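Local coordinates for Phosphoglucomutase/phosphomannomutase family protein (Burkholderia thailandensis, PDB 3UW2) that probably transfers a phosphoryl group within a phosphorylated hexose, as a metal-dependent member of the phosphohexose mutase family, at residues R193-V198 and I374-A379; A257-A262 and D380-L385. All coordinates share one frame; numbering follows the deposited sequence.

Contact 1 of 2, residues R193-V198 and I374-A379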
ATOM      1  N   ARG A 193     -24.143  13.422  -3.601  1.00 44.73           N
ATOM      2  CA  ARG A 193     -25.232  12.584  -4.012  1.00 47.05           C
ATOM      3  C   ARG A 193     -24.817  11.142  -3.692  1.00 46.87           C
ATOM      4  O   ARG A 193     -23.621  10.864  -3.568  1.00 46.21           O
ATOM      5  CB  ARG A 193     -25.546  12.740  -5.517  1.00 47.58           C
ATOM      6  CG  ARG A 193     -24.471  12.243  -6.495  1.00 45.72           C
ATOM      7  CD  ARG A 193     -24.912  12.472  -7.953  1.00 48.32           C
ATOM      8  NE  ARG A 193     -23.883  12.033  -8.886  1.00 48.68           N
ATOM      9  CZ  ARG A 193     -23.732  10.777  -9.322  1.00 49.78           C
ATOM     10  NH1 ARG A 193     -24.570   9.839  -8.950  1.00 48.92           N
ATOM     11  NH2 ARG A 193     -22.746  10.453 -10.149  1.00 48.09           N
ATOM     12  N   PRO A 194     -25.795  10.228  -3.524  1.00 47.18           N
ATOM     13  CA  PRO A 194     -25.410   8.805  -3.443  1.00 44.95           C
ATOM     14  C   PRO A 194     -24.898   8.303  -4.776  1.00 45.44           C
ATOM     15  O   PRO A 194     -25.298   8.796  -5.854  1.00 44.52           O
ATOM     16  CB  PRO A 194     -26.710   8.075  -3.075  1.00 44.87           C
ATOM     17  CG  PRO A 194     -27.815   9.049  -3.260  1.00 47.85           C
ATOM     18  CD  PRO A 194     -27.235  10.446  -3.262  1.00 48.80           C
ATOM     19  N   LEU A 195     -23.999   7.340  -4.708  1.00 39.90           N
ATOM     20  CA  LEU A 195     -23.444   6.765  -5.891  1.00 41.33           C
ATOM     21  C   LEU A 195     -23.558   5.240  -5.696  1.00 41.22           C
ATOM     22  O   LEU A 195     -23.221   4.713  -4.622  1.00 43.60           O
ATOM     23  CB  LEU A 195     -21.986   7.216  -5.940  1.00 45.77           C
ATOM     24  CG  LEU A 195     -21.234   7.639  -7.200  1.00 53.49           C
ATOM     25  CD1 LEU A 195     -20.203   8.724  -6.916  1.00 52.00           C
ATOM     26  CD2 LEU A 195     -20.516   6.390  -7.694  1.00 58.75           C
ATOM     27  N   LYS A 196     -23.991   4.524  -6.715  1.00 35.40           N
ATOM     28  CA  LYS A 196     -24.125   3.082  -6.607  1.00 35.98           C
ATOM     29  C   LYS A 196     -22.830   2.427  -7.027  1.00 33.61           C
ATOM     30  O   LYS A 196     -22.325   2.713  -8.112  1.00 33.39           O
ATOM     31  CB  LYS A 196     -25.290   2.563  -7.469  1.00 38.49           C
ATOM     32  CG  LYS A 196     -25.558   1.079  -7.199  1.00 35.95           C
ATOM     33  CD  LYS A 196     -26.962   0.721  -7.602  1.00 35.83           C
ATOM     34  CE  LYS A 196     -27.096  -0.796  -7.735  1.00 35.64           C
ATOM     35  NZ  LYS A 196     -28.501  -1.049  -8.123  1.00 38.48           N
ATOM     36  N   LEU A 197     -22.277   1.606  -6.143  1.00 32.84           N
ATOM     37  CA  LEU A 197     -20.920   1.013  -6.303  1.00 35.34           C
ATOM     38  C   LEU A 197     -20.930  -0.507  -6.324  1.00 33.01           C
ATOM     39  O   LEU A 197     -21.722  -1.119  -5.627  1.00 38.09           O
ATOM     40  CB  LEU A 197     -20.023   1.329  -5.104  1.00 36.35           C
ATOM     41  CG  LEU A 197     -19.934   2.559  -4.291  1.00 39.35           C
ATOM     42  CD1 LEU A 197     -18.586   2.456  -3.589  1.00 36.50           C
ATOM     43  CD2 LEU A 197     -19.935   3.685  -5.294  1.00 45.86           C
ATOM     44  N   VAL A 198     -20.011  -1.084  -7.083  1.00 32.82           N
ATOM     45  CA  VAL A 198     -19.681  -2.492  -6.979  1.00 33.03           C
ATOM     46  C   VAL A 198     -18.487  -2.528  -6.024  1.00 30.99           C
ATOM     47  O   VAL A 198     -17.507  -1.792  -6.244  1.00 33.76           O
ATOM     48  CB  VAL A 198     -19.336  -3.048  -8.374  1.00 32.73           C
ATOM     49  CG1 VAL A 198     -18.776  -4.472  -8.254  1.00 34.14           C
ATOM     50  CG2 VAL A 198     -20.610  -3.073  -9.218  1.00 31.67           C
ATOM     51  N   ILE A 374     -15.190  13.242  -4.431  1.00 31.23           N
ATOM     52  CA  ILE A 374     -14.919  13.913  -5.685  1.00 31.76           C
ATOM     53  C   ILE A 374     -15.870  13.463  -6.801  1.00 35.30           C
ATOM     54  O   ILE A 374     -16.465  14.320  -7.471  1.00 36.21           O
ATOM     55  CB  ILE A 374     -13.463  13.698  -6.128  1.00 30.18           C
ATOM     56  CG1 ILE A 374     -12.484  14.348  -5.105  1.00 29.04           C
ATOM     57  CG2 ILE A 374     -13.232  14.265  -7.535  1.00 30.16           C
ATOM     58  CD1 ILE A 374     -11.032  13.978  -5.275  1.00 30.37           C
ATOM     59  N   LEU A 375     -15.990  12.143  -7.017  1.00 33.14           N
ATOM     60  CA  LEU A 375     -16.840  11.559  -8.074  1.00 33.26           C
ATOM     61  C   LEU A 375     -18.309  11.978  -7.900  1.00 35.72           C
ATOM     62  O   LEU A 375     -19.015  12.260  -8.878  1.00 35.94           O
ATOM     63  CB  LEU A 375     -16.751  10.025  -8.036  1.00 31.23           C
ATOM     64  CG  LEU A 375     -15.382   9.437  -8.437  1.00 30.22           C
ATOM     65  CD1 LEU A 375     -15.472   7.906  -8.520  1.00 28.70           C
ATOM     66  CD2 LEU A 375     -14.819  10.065  -9.702  1.00 31.03           C
ATOM     67  N   ALA A 376     -18.761  12.089  -6.653  1.00 34.10           N
ATOM     68  CA  ALA A 376     -20.166  12.445  -6.431  1.00 35.99           C
ATOM     69  C   ALA A 376     -20.536  13.860  -6.901  1.00 35.99           C
ATOM     70  O   ALA A 376     -21.705  14.169  -7.060  1.00 36.85           O
ATOM     71  CB  ALA A 376     -20.572  12.202  -4.958  1.00 35.03           C
ATOM     72  N   ARG A 377     -19.556  14.712  -7.136  1.00 36.79           N
ATOM     73  CA  ARG A 377     -19.843  16.068  -7.682  1.00 39.03           C
ATOM     74  C   ARG A 377     -20.192  16.094  -9.173  1.00 42.19           C
ATOM     75  O   ARG A 377     -20.521  17.140  -9.699  1.00 40.29           O
ATOM     76  CB  ARG A 377     -18.677  17.028  -7.361  1.00 36.07           C
ATOM     77  CG  ARG A 377     -18.496  17.125  -5.845  1.00 38.20           C
ATOM     78  CD  ARG A 377     -17.154  17.742  -5.453  1.00 41.07           C
ATOM     79  NE  ARG A 377     -17.074  17.961  -3.996  1.00 39.44           N
ATOM     80  CZ  ARG A 377     -15.924  17.990  -3.339  1.00 36.86           C
ATOM     81  NH1 ARG A 377     -14.788  17.762  -3.989  1.00 35.12           N
ATOM     82  NH2 ARG A 377     -15.909  18.179  -2.038  1.00 34.39           N
ATOM     83  N   VAL A 378     -20.127  14.956  -9.869  1.00 40.86           N
ATOM     84  CA  VAL A 378     -20.368  14.988 -11.330  1.00 40.89           C
ATOM     85  C   VAL A 378     -21.426  13.957 -11.701  1.00 40.45           C
ATOM     86  O   VAL A 378     -21.686  13.032 -10.944  1.00 38.54           O
ATOM     87  CB  VAL A 378     -19.068  14.778 -12.167  1.00 42.03           C
ATOM     88  CG1 VAL A 378     -18.036  15.885 -11.868  1.00 41.83           C
ATOM     89  CG2 VAL A 378     -18.491  13.360 -11.969  1.00 39.48           C
ATOM     90  N   ALA A 379     -22.015  14.095 -12.870  1.00 42.03           N
ATOM     91  CA  ALA A 379     -23.135  13.217 -13.204  1.00 43.11           C
ATOM     92  C   ALA A 379     -22.555  11.949 -13.778  1.00 43.60           C
ATOM     93  O   ALA A 379     -23.154  10.883 -13.654  1.00 42.35           O
ATOM     94  CB  ALA A 379     -24.095  13.892 -14.183  1.00 45.57           C
TER

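Contact 2 of 2, residues A257-A262 and D380-L385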
ATOM      1  N   ALA A 257     -24.924  -0.008 -11.336  1.00 37.15           N
ATOM      2  CA  ALA A 257     -23.911   0.599 -10.515  1.00 37.40           C
ATOM      3  C   ALA A 257     -23.093   1.476 -11.431  1.00 36.40           C
ATOM      4  O   ALA A 257     -23.041   1.223 -12.660  1.00 40.23           O
ATOM      5  CB  ALA A 257     -23.040  -0.453  -9.836  1.00 34.52           C
ATOM      6  N   GLU A 258     -22.441   2.477 -10.858  1.00 34.97           N
ATOM      7  CA  GLU A 258     -21.694   3.490 -11.674  1.00 40.18           C
ATOM      8  C   GLU A 258     -20.182   3.268 -11.675  1.00 40.09           C
ATOM      9  O   GLU A 258     -19.541   3.540 -12.660  1.00 39.33           O
ATOM     10  CB  GLU A 258     -21.898   4.893 -11.120  1.00 39.51           C
ATOM     11  CG  GLU A 258     -23.354   5.327 -11.006  1.00 44.05           C
ATOM     12  CD  GLU A 258     -23.500   6.815 -10.665  1.00 47.38           C
ATOM     13  OE1 GLU A 258     -22.866   7.650 -11.326  1.00 46.32           O
ATOM     14  OE2 GLU A 258     -24.240   7.160  -9.720  1.00 49.18           O
ATOM     15  N   ILE A 259     -19.643   2.775 -10.554  1.00 34.89           N
ATOM     16  CA  ILE A 259     -18.206   2.704 -10.314  1.00 36.17           C
ATOM     17  C   ILE A 259     -17.893   1.406  -9.576  1.00 35.53           C
ATOM     18  O   ILE A 259     -18.690   1.003  -8.734  1.00 34.81           O
ATOM     19  CB  ILE A 259     -17.792   3.940  -9.444  1.00 34.50           C
ATOM     20  CG1 ILE A 259     -17.758   5.217 -10.348  1.00 39.24           C
ATOM     21  CG2 ILE A 259     -16.466   3.763  -8.732  1.00 37.65           C
ATOM     22  CD1 ILE A 259     -16.766   5.159 -11.507  1.00 39.45           C
ATOM     23  N   GLY A 260     -16.737   0.779  -9.869  1.00 33.77           N
ATOM     24  CA  GLY A 260     -16.317  -0.450  -9.179  1.00 31.88           C
ATOM     25  C   GLY A 260     -15.100  -0.259  -8.294  1.00 32.24           C
ATOM     26  O   GLY A 260     -14.131   0.379  -8.730  1.00 32.30           O
ATOM     27  N   PHE A 261     -15.166  -0.710  -7.023  1.00 29.94           N
ATOM     28  CA  PHE A 261     -13.970  -0.648  -6.125  1.00 30.60           C
ATOM     29  C   PHE A 261     -13.563  -2.087  -5.781  1.00 32.77           C
ATOM     30  O   PHE A 261     -14.401  -2.892  -5.419  1.00 32.10           O
ATOM     31  CB  PHE A 261     -14.295  -0.002  -4.775  1.00 30.26           C
ATOM     32  CG  PHE A 261     -14.454   1.505  -4.786  1.00 31.15           C
ATOM     33  CD1 PHE A 261     -14.184   2.272  -5.922  1.00 30.32           C
ATOM     34  CD2 PHE A 261     -14.834   2.158  -3.594  1.00 32.01           C
ATOM     35  CE1 PHE A 261     -14.322   3.667  -5.890  1.00 31.50           C
ATOM     36  CE2 PHE A 261     -15.007   3.544  -3.554  1.00 31.93           C
ATOM     37  CZ  PHE A 261     -14.719   4.306  -4.701  1.00 31.44           C
ATOM     38  N   ALA A 262     -12.276  -2.405  -5.869  1.00 32.52           N
ATOM     39  CA  ALA A 262     -11.773  -3.735  -5.462  1.00 31.41           C
ATOM     40  C   ALA A 262     -10.620  -3.565  -4.452  1.00 32.24           C
ATOM     41  O   ALA A 262      -9.758  -2.715  -4.675  1.00 31.95           O
ATOM     42  CB  ALA A 262     -11.304  -4.503  -6.675  1.00 30.51           C
ATOM     43  N   ASP A 380     -21.369  12.066 -14.389  1.00 43.21           N
ATOM     44  CA  ASP A 380     -20.741  10.907 -14.996  1.00 43.06           C
ATOM     45  C   ASP A 380     -19.369  10.678 -14.445  1.00 41.09           C
ATOM     46  O   ASP A 380     -18.409  11.207 -14.988  1.00 39.92           O
ATOM     47  CB  ASP A 380     -20.668  11.010 -16.521  1.00 45.60           C
ATOM     48  CG  ASP A 380     -20.271   9.702 -17.152  1.00 45.67           C
ATOM     49  OD1 ASP A 380     -19.859   8.778 -16.415  1.00 44.38           O
ATOM     50  OD2 ASP A 380     -20.387   9.586 -18.377  1.00 45.80           O
ATOM     51  N   PRO A 381     -19.258   9.882 -13.348  1.00 38.33           N
ATOM     52  CA  PRO A 381     -17.918   9.697 -12.761  1.00 38.41           C
ATOM     53  C   PRO A 381     -16.939   8.998 -13.704  1.00 36.79           C
ATOM     54  O   PRO A 381     -15.749   9.303 -13.662  1.00 34.77           O
ATOM     55  CB  PRO A 381     -18.171   8.792 -11.514  1.00 37.89           C
ATOM     56  CG  PRO A 381     -19.647   8.881 -11.248  1.00 38.48           C
ATOM     57  CD  PRO A 381     -20.334   9.287 -12.529  1.00 39.19           C
ATOM     58  N   SER A 382     -17.420   8.059 -14.515  1.00 36.18           N
ATOM     59  CA  SER A 382     -16.551   7.354 -15.475  1.00 37.56           C
ATOM     60  C   SER A 382     -15.907   8.314 -16.533  1.00 38.07           C
ATOM     61  O   SER A 382     -14.738   8.132 -16.903  1.00 36.93           O
ATOM     62  CB  SER A 382     -17.311   6.196 -16.163  1.00 34.23           C
ATOM     63  OG  SER A 382     -17.786   5.298 -15.170  1.00 36.31           O
ATOM     64  N   ALA A 383     -16.663   9.310 -17.005  1.00 37.53           N
ATOM     65  CA  ALA A 383     -16.128  10.319 -17.968  1.00 38.36           C
ATOM     66  C   ALA A 383     -15.016  11.143 -17.272  1.00 35.80           C
ATOM     67  O   ALA A 383     -13.941  11.358 -17.844  1.00 36.54           O
ATOM     68  CB  ALA A 383     -17.241  11.211 -18.548  1.00 35.78           C
ATOM     69  N   LEU A 384     -15.258  11.554 -16.022  1.00 35.11           N
ATOM     70  CA  LEU A 384     -14.249  12.262 -15.202  1.00 34.74           C
ATOM     71  C   LEU A 384     -12.978  11.438 -15.061  1.00 33.36           C
ATOM     72  O   LEU A 384     -11.887  11.931 -15.302  1.00 31.46           O
ATOM     73  CB  LEU A 384     -14.805  12.635 -13.828  1.00 34.94           C
ATOM     74  CG  LEU A 384     -13.938  13.513 -12.889  1.00 37.16           C
ATOM     75  CD1 LEU A 384     -13.671  14.906 -13.464  1.00 39.07           C
ATOM     76  CD2 LEU A 384     -14.530  13.647 -11.505  1.00 35.73           C
ATOM     77  N   LEU A 385     -13.100  10.156 -14.735  1.00 33.59           N
ATOM     78  CA  LEU A 385     -11.897   9.320 -14.590  1.00 32.45           C
ATOM     79  C   LEU A 385     -11.220   9.047 -15.930  1.00 33.85           C
ATOM     80  O   LEU A 385     -10.009   9.206 -16.051  1.00 33.09           O
ATOM     81  CB  LEU A 385     -12.244   7.964 -13.947  1.00 33.35           C
ATOM     82  CG  LEU A 385     -12.659   8.064 -12.452  1.00 30.27           C
ATOM     83  CD1 LEU A 385     -13.364   6.777 -12.069  1.00 31.16           C
ATOM     84  CD2 LEU A 385     -11.460   8.276 -11.546  1.00 30.65           C
TER
HETATM   85  O   HOH W   1     -19.777   6.038 -13.906  1.00 36.08           O

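Contact 1 of 2, residues R193-V198 and I374-A379
Arg193 stands with CG between its backbone N and its carbonyl carbon (chi1 67°), and from CG to NE the chain runs fully extended, which carries the guanidinium alongside the turn at the end of helix 364-375. There NE and NH2 grip a single acceptor side-on, the carbonyl oxygen of Val378. The bond from Arg193 NH2 to Val378 O is the shorter at 2.9 Å and lies in the carbonyl plane, with a C=O...N angle of 157°. Arg193 NE, 3.2 Å from Val378 O, comes instead from above that plane and is more bent at its hydrogen. Val378 O sits near the guanidinium plane for both bonds, so the pair fixes the rotation of the group. On the way, Arg193 CG passes 3.4 Å from Ala376 O. The type I turn from Leu375 to Val378, closed by Val378 N to Leu375 O at 3.1 Å, presents these carbonyls to the arginine.

Beside this polar grip lies a small apolar one. Leu195 CD1 rests 3.9 Å from Leu375 CB and 4.0 Å from Ala376 CB. Ala376 CB also lies 3.6 Å from Arg193 O, a carbonyl buried here without a polar partner.

The other terminal nitrogen, Arg193 NH1, forms a salt bridge with Glu258 OE2, so the guanidinium ties domain II to domain III while a carboxylate of its own domain holds it. The segment 193-198 then runs into strand 197-200, between strands 221-224 and 259-263, while Leu375 packs on helix 381-386 and Ile374 on helix 282-296.

Contact 2 of 2, residues A257-A262 and D380-L385
Ile259 reaches from the start of strand 259-263 to the first turn of helix 381-386, and its longer branch makes the apolar contact. From CB, CG1 lies beside the backbone N and anti to the carbonyl carbon (chi1 -76°), which aims this branch at the helix. Ile259 CG1 meets Pro381 CB at 3.8 Å, the two side chains crossing obliquely. One bond further on, Ile259 CD1 comes within 3.9 Å of the same Pro381 CB and touches Leu385 CD1 at 3.8 Å, tip to tip. Ser382 OG borders that methyl as well. The isoleucine tip therefore lies among Pro381, Ser382 and Leu385, which share one side of the helix.

Next to it, Glu258 crosses Pro381 at about a right angle, and Glu258 OE1 lies 3.2 Å from Pro381 CD, at the edge of the apolar patch. The other carboxylate oxygen, OE2, is in a salt bridge with Arg193 NH1, which probably offsets the charge. A water bridges the backbone oxygen Glu258 O, to which it donates at 2.8 Å, and the hydroxyl Ser382 OG, which is also bonded to Lys275 N; the water's modelled distance to the hydroxyl is too short to lean on. Asp380 occupies the N-cap, where its OD1 takes a bond from Ala383 N (3.3 Å) and caps the start of the helix, though only weakly.

The axes of strand 259-262 and helix 381-385 approach to 10.4 Å at 67°; this short helix of domain III packs against the start of strand 259-263 and on strand 270-273 of domain II, an interdomain contact. Strand 259-263 runs between strands 197-200 and 270-273; Leu385 packs on Val272 of the latter, and helix 364-375 brings Leu375 against both Ile259 and Pro381.

Overall arrangement
Contacts 1 and 2 lie side by side, their centres about 8 Å apart, and together form one continuous seam between domains II and III. Along the chain the segments alternate: 193-198, 257-262, 374-379, 380-385. The first two run into neighbouring parallel strands of the four-stranded mixed sheet of domain II, and backbone pairs such as Val198 O to Phe261 N (2.7 Å) tie them. The last two follow directly, from the end of helix 364-375 through a turn into helix 381-386. That helix end and turn meet the lead-in to strand 197-200, and helix 381-386 packs on the start of strand 259-263, away from the zinc site, whose aspartates follow that strand.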